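Local coordinates for glycoside Hydrolase (Bacteroides uniformis, PDB 5T9X), which probably hydrolyses the galactan agarose or its fragments, as a family 16 glycoside hydrolase of a gut bacterium's agarose-degrading pathway, at residues Lys91-Tyr96 with Cys151-Thr156. Numbering follows the deposited sequence.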
ATOM      1  N   LYS A  91      -1.081  17.078   6.141  1.00 29.83           N
ATOM      2  CA  LYS A  91      -0.509  16.263   5.061  1.00 28.62           C
ATOM      3  C   LYS A  91      -1.391  15.173   4.472  1.00 24.94           C
ATOM      4  O   LYS A  91      -1.019  14.587   3.467  1.00 23.10           O
ATOM      5  CB  LYS A  91       0.806  15.630   5.548  1.00 29.32           C
ATOM      6  CG  LYS A  91       1.869  16.662   5.842  1.00 30.26           C
ATOM      7  CD  LYS A  91       3.020  16.061   6.608  1.00 31.41           C
ATOM      8  CE  LYS A  91       4.036  17.130   6.941  1.00 29.91           C
ATOM      9  NZ  LYS A  91       5.309  16.450   7.217  1.00 31.27           N
ATOM     10  N   TRP A  92      -2.530  14.898   5.091  1.00 23.40           N
ATOM     11  CA  TRP A  92      -3.296  13.689   4.817  1.00 23.11           C
ATOM     12  C   TRP A  92      -4.775  13.966   4.915  1.00 23.24           C
ATOM     13  O   TRP A  92      -5.173  14.878   5.620  1.00 27.00           O
ATOM     14  CB  TRP A  92      -2.942  12.596   5.823  1.00 22.90           C
ATOM     15  CG  TRP A  92      -1.481  12.268   5.926  1.00 23.62           C
ATOM     16  CD1 TRP A  92      -0.637  12.628   6.927  1.00 23.69           C
ATOM     17  CD2 TRP A  92      -0.697  11.507   5.002  1.00 24.50           C
ATOM     18  NE1 TRP A  92       0.619  12.150   6.689  1.00 23.38           N
ATOM     19  CE2 TRP A  92       0.612  11.445   5.519  1.00 24.87           C
ATOM     20  CE3 TRP A  92      -0.975  10.858   3.797  1.00 24.85           C
ATOM     21  CZ2 TRP A  92       1.656  10.771   4.862  1.00 26.57           C
ATOM     22  CZ3 TRP A  92       0.065  10.189   3.135  1.00 25.80           C
ATOM     23  CH2 TRP A  92       1.363  10.147   3.676  1.00 26.09           C
ATOM     24  N   THR A  93      -5.585  13.213   4.178  1.00 23.11           N
ATOM     25  CA  THR A  93      -7.016  13.108   4.450  1.00 23.80           C
ATOM     26  C   THR A  93      -7.315  11.675   4.869  1.00 24.99           C
ATOM     27  O   THR A  93      -6.595  10.757   4.481  1.00 26.94           O
ATOM     28  CB  THR A  93      -7.872  13.446   3.224  1.00 24.97           C
ATOM     29  OG1 THR A  93      -7.671  12.462   2.199  1.00 26.66           O
ATOM     30  CG2 THR A  93      -7.562  14.842   2.703  1.00 24.42           C
ATOM     31  N   ASP A  94      -8.376  11.485   5.658  1.00 25.21           N
ATOM     32  CA  ASP A  94      -8.749  10.146   6.190  1.00 26.06           C
ATOM     33  C   ASP A  94      -9.798   9.402   5.327  1.00 24.42           C
ATOM     34  O   ASP A  94     -10.683   8.709   5.851  1.00 23.00           O
ATOM     35  CB  ASP A  94      -9.193  10.230   7.687  1.00 27.67           C
ATOM     36  CG  ASP A  94     -10.260  11.306   7.947  1.00 28.71           C
ATOM     37  OD1 ASP A  94     -10.715  11.947   6.970  1.00 29.34           O
ATOM     38  OD2 ASP A  94     -10.610  11.538   9.134  1.00 32.93           O
ATOM     39  N   TYR A  95      -9.680   9.544   4.009  1.00 24.07           N
ATOM     40  CA  TYR A  95     -10.495   8.785   3.064  1.00 25.23           C
ATOM     41  C   TYR A  95      -9.691   8.541   1.800  1.00 25.42           C
ATOM     42  O   TYR A  95      -8.553   8.957   1.709  1.00 27.17           O
ATOM     43  CB  TYR A  95     -11.813   9.520   2.759  1.00 25.60           C
ATOM     44  CG  TYR A  95     -12.974   8.590   2.492  1.00 27.05           C
ATOM     45  CD1 TYR A  95     -13.549   7.856   3.513  1.00 28.73           C
ATOM     46  CD2 TYR A  95     -13.487   8.424   1.206  1.00 29.63           C
ATOM     47  CE1 TYR A  95     -14.613   6.986   3.266  1.00 29.91           C
ATOM     48  CE2 TYR A  95     -14.552   7.567   0.948  1.00 29.24           C
ATOM     49  CZ  TYR A  95     -15.121   6.857   1.981  1.00 29.63           C
ATOM     50  OH  TYR A  95     -16.166   5.995   1.735  1.00 28.64           O
ATOM     51  N   TYR A  96     -10.278   7.818   0.854  1.00 26.64           N
ATOM     52  CA  TYR A  96      -9.712   7.570  -0.490  1.00 27.10           C
ATOM     53  C   TYR A  96      -9.837   8.855  -1.254  1.00 27.36           C
ATOM     54  O   TYR A  96     -10.618   9.712  -0.864  1.00 29.30           O
ATOM     55  CB  TYR A  96     -10.533   6.457  -1.145  1.00 25.22           C
ATOM     56  CG  TYR A  96     -10.147   5.928  -2.499  1.00 24.60           C
ATOM     57  CD1 TYR A  96      -8.990   5.181  -2.688  1.00 24.78           C
ATOM     58  CD2 TYR A  96     -11.020   6.048  -3.583  1.00 25.15           C
ATOM     59  CE1 TYR A  96      -8.676   4.635  -3.933  1.00 24.76           C
ATOM     60  CE2 TYR A  96     -10.712   5.509  -4.828  1.00 24.46           C
ATOM     61  CZ  TYR A  96      -9.555   4.800  -4.997  1.00 24.21           C
ATOM     62  OH  TYR A  96      -9.297   4.273  -6.224  1.00 24.01           O
ATOM     63  N   CYS A 151      -8.828   4.220   5.211  1.00 19.65           N
ATOM     64  CA  CYS A 151      -8.041   4.604   4.057  1.00 19.75           C
ATOM     65  C   CYS A 151      -7.533   6.030   4.219  1.00 19.83           C
ATOM     66  O   CYS A 151      -8.267   6.908   4.660  1.00 20.46           O
ATOM     67  CB  CYS A 151      -8.903   4.518   2.808  1.00 19.66           C
ATOM     68  SG  CYS A 151      -7.988   4.660   1.266  1.00 20.86           S
ATOM     69  N   VAL A 152      -6.285   6.251   3.834  1.00 19.74           N
ATOM     70  CA  VAL A 152      -5.626   7.544   3.931  1.00 19.08           C
ATOM     71  C   VAL A 152      -5.083   7.924   2.557  1.00 19.04           C
ATOM     72  O   VAL A 152      -4.603   7.076   1.798  1.00 17.13           O
ATOM     73  CB  VAL A 152      -4.492   7.423   4.959  1.00 20.08           C
ATOM     74  CG1 VAL A 152      -3.483   8.548   4.872  1.00 20.86           C
ATOM     75  CG2 VAL A 152      -5.082   7.363   6.359  1.00 20.81           C
ATOM     76  N   THR A 153      -5.143   9.217   2.253  1.00 19.74           N
ATOM     77  CA  THR A 153      -4.633   9.769   1.004  1.00 20.47           C
ATOM     78  C   THR A 153      -3.798  10.994   1.290  1.00 21.06           C
ATOM     79  O   THR A 153      -4.195  11.847   2.097  1.00 21.64           O
ATOM     80  CB  THR A 153      -5.788  10.217   0.069  1.00 20.70           C
ATOM     81  OG1 THR A 153      -6.668   9.116  -0.155  1.00 21.52           O
ATOM     82  CG2 THR A 153      -5.250  10.702  -1.299  1.00 20.98           C
ATOM     83  N   SER A 154      -2.687  11.123   0.567  1.00 20.96           N
ATOM     84  CA  SER A 154      -1.824  12.290   0.694  1.00 21.22           C
ATOM     85  C   SER A 154      -2.496  13.571   0.194  1.00 22.43           C
ATOM     86  O   SER A 154      -3.402  13.528  -0.640  1.00 21.35           O
ATOM     87  CB  SER A 154      -0.544  12.073  -0.093  1.00 20.38           C
ATOM     88  OG  SER A 154      -0.836  12.034  -1.467  1.00 20.28           O
ATOM     89  N   LYS A 155      -2.040  14.711   0.699  1.00 25.19           N
ATOM     90  CA  LYS A 155      -2.568  16.006   0.245  1.00 27.59           C
ATOM     91  C   LYS A 155      -1.842  16.504  -0.974  1.00 26.82           C
ATOM     92  O   LYS A 155      -2.422  17.250  -1.722  1.00 28.08           O
ATOM     93  CB  LYS A 155      -2.596  17.075   1.358  1.00 29.49           C
ATOM     94  CG  LYS A 155      -3.815  16.935   2.258  1.00 31.90           C
ATOM     95  CD  LYS A 155      -4.135  18.165   3.099  1.00 34.81           C
ATOM     96  CE  LYS A 155      -5.649  18.227   3.349  1.00 39.27           C
ATOM     97  NZ  LYS A 155      -6.072  19.024   4.537  1.00 41.45           N
ATOM     98  N   THR A 156      -0.591  16.085  -1.179  1.00 28.20           N
ATOM     99  CA  THR A 156       0.165  16.418  -2.390  1.00 28.36           C
ATOM    100  C   THR A 156       0.537  15.154  -3.168  1.00 27.77           C
ATOM    101  O   THR A 156       0.400  14.050  -2.672  1.00 25.98           O
ATOM    102  CB  THR A 156       1.448  17.241  -2.063  1.00 31.05           C
ATOM    103  OG1 THR A 156       2.401  16.426  -1.367  1.00 33.09           O
ATOM    104  CG2 THR A 156       1.109  18.505  -1.236  1.00 30.58           C
TER
HETATM  105  O   HOH W   1     -10.980   5.891   6.027  1.00 18.60           O
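Thr93 and Thr153 form an antiparallel hydrogen-bonded pair: Thr93 N donates to Thr153 O over 2.9 Å, Thr153 N to Thr93 O over 3.1 Å, and both N-H angles are nearly straight at 170° and 167°. Their side chains lie side by side on one sheet face, but the hydroxyl of Thr153 turns to Tyr95 rather than to Thr93. With OG1 beside its own backbone N (chi1 -56°), it donates to Tyr95 O at 2.7 Å, in the carbonyl plane and on a lone pair, tying down the chain where it leaves the strand. Further along, Tyr96 CB sits 3.9 Å from Cys151 SG, and the sulfur meets the edge of the Tyr96 ring. A water bridges Cys151 N and Asp94 O where the direct pairing has lapsed.

On the other face, Trp92 brings the CE3-CZ3 side of its six-membered ring obliquely against Val152 and Ser154; CE3 lies 3.6 Å from Val152 CG1 and CZ3 3.8 Å from Ser154 CB. Phe76 and Phe88 meet the same indole, and Asp74 OD2 accepts from its NE1. At the opposite end Lys155 N bonds Lys91 O at 3.0 Å, from well above the carbonyl plane, while Lys155 NZ turns to Glu89 O.

Strand 140-154 also pairs with strand 298-304, through Val152-Ile301 and Ser154-Ile299 backbone bonds. The short strand 92-93 thus extends one of two large sheets, consistent with the beta-sandwich (jelly-roll) fold of family 16 glycoside hydrolases.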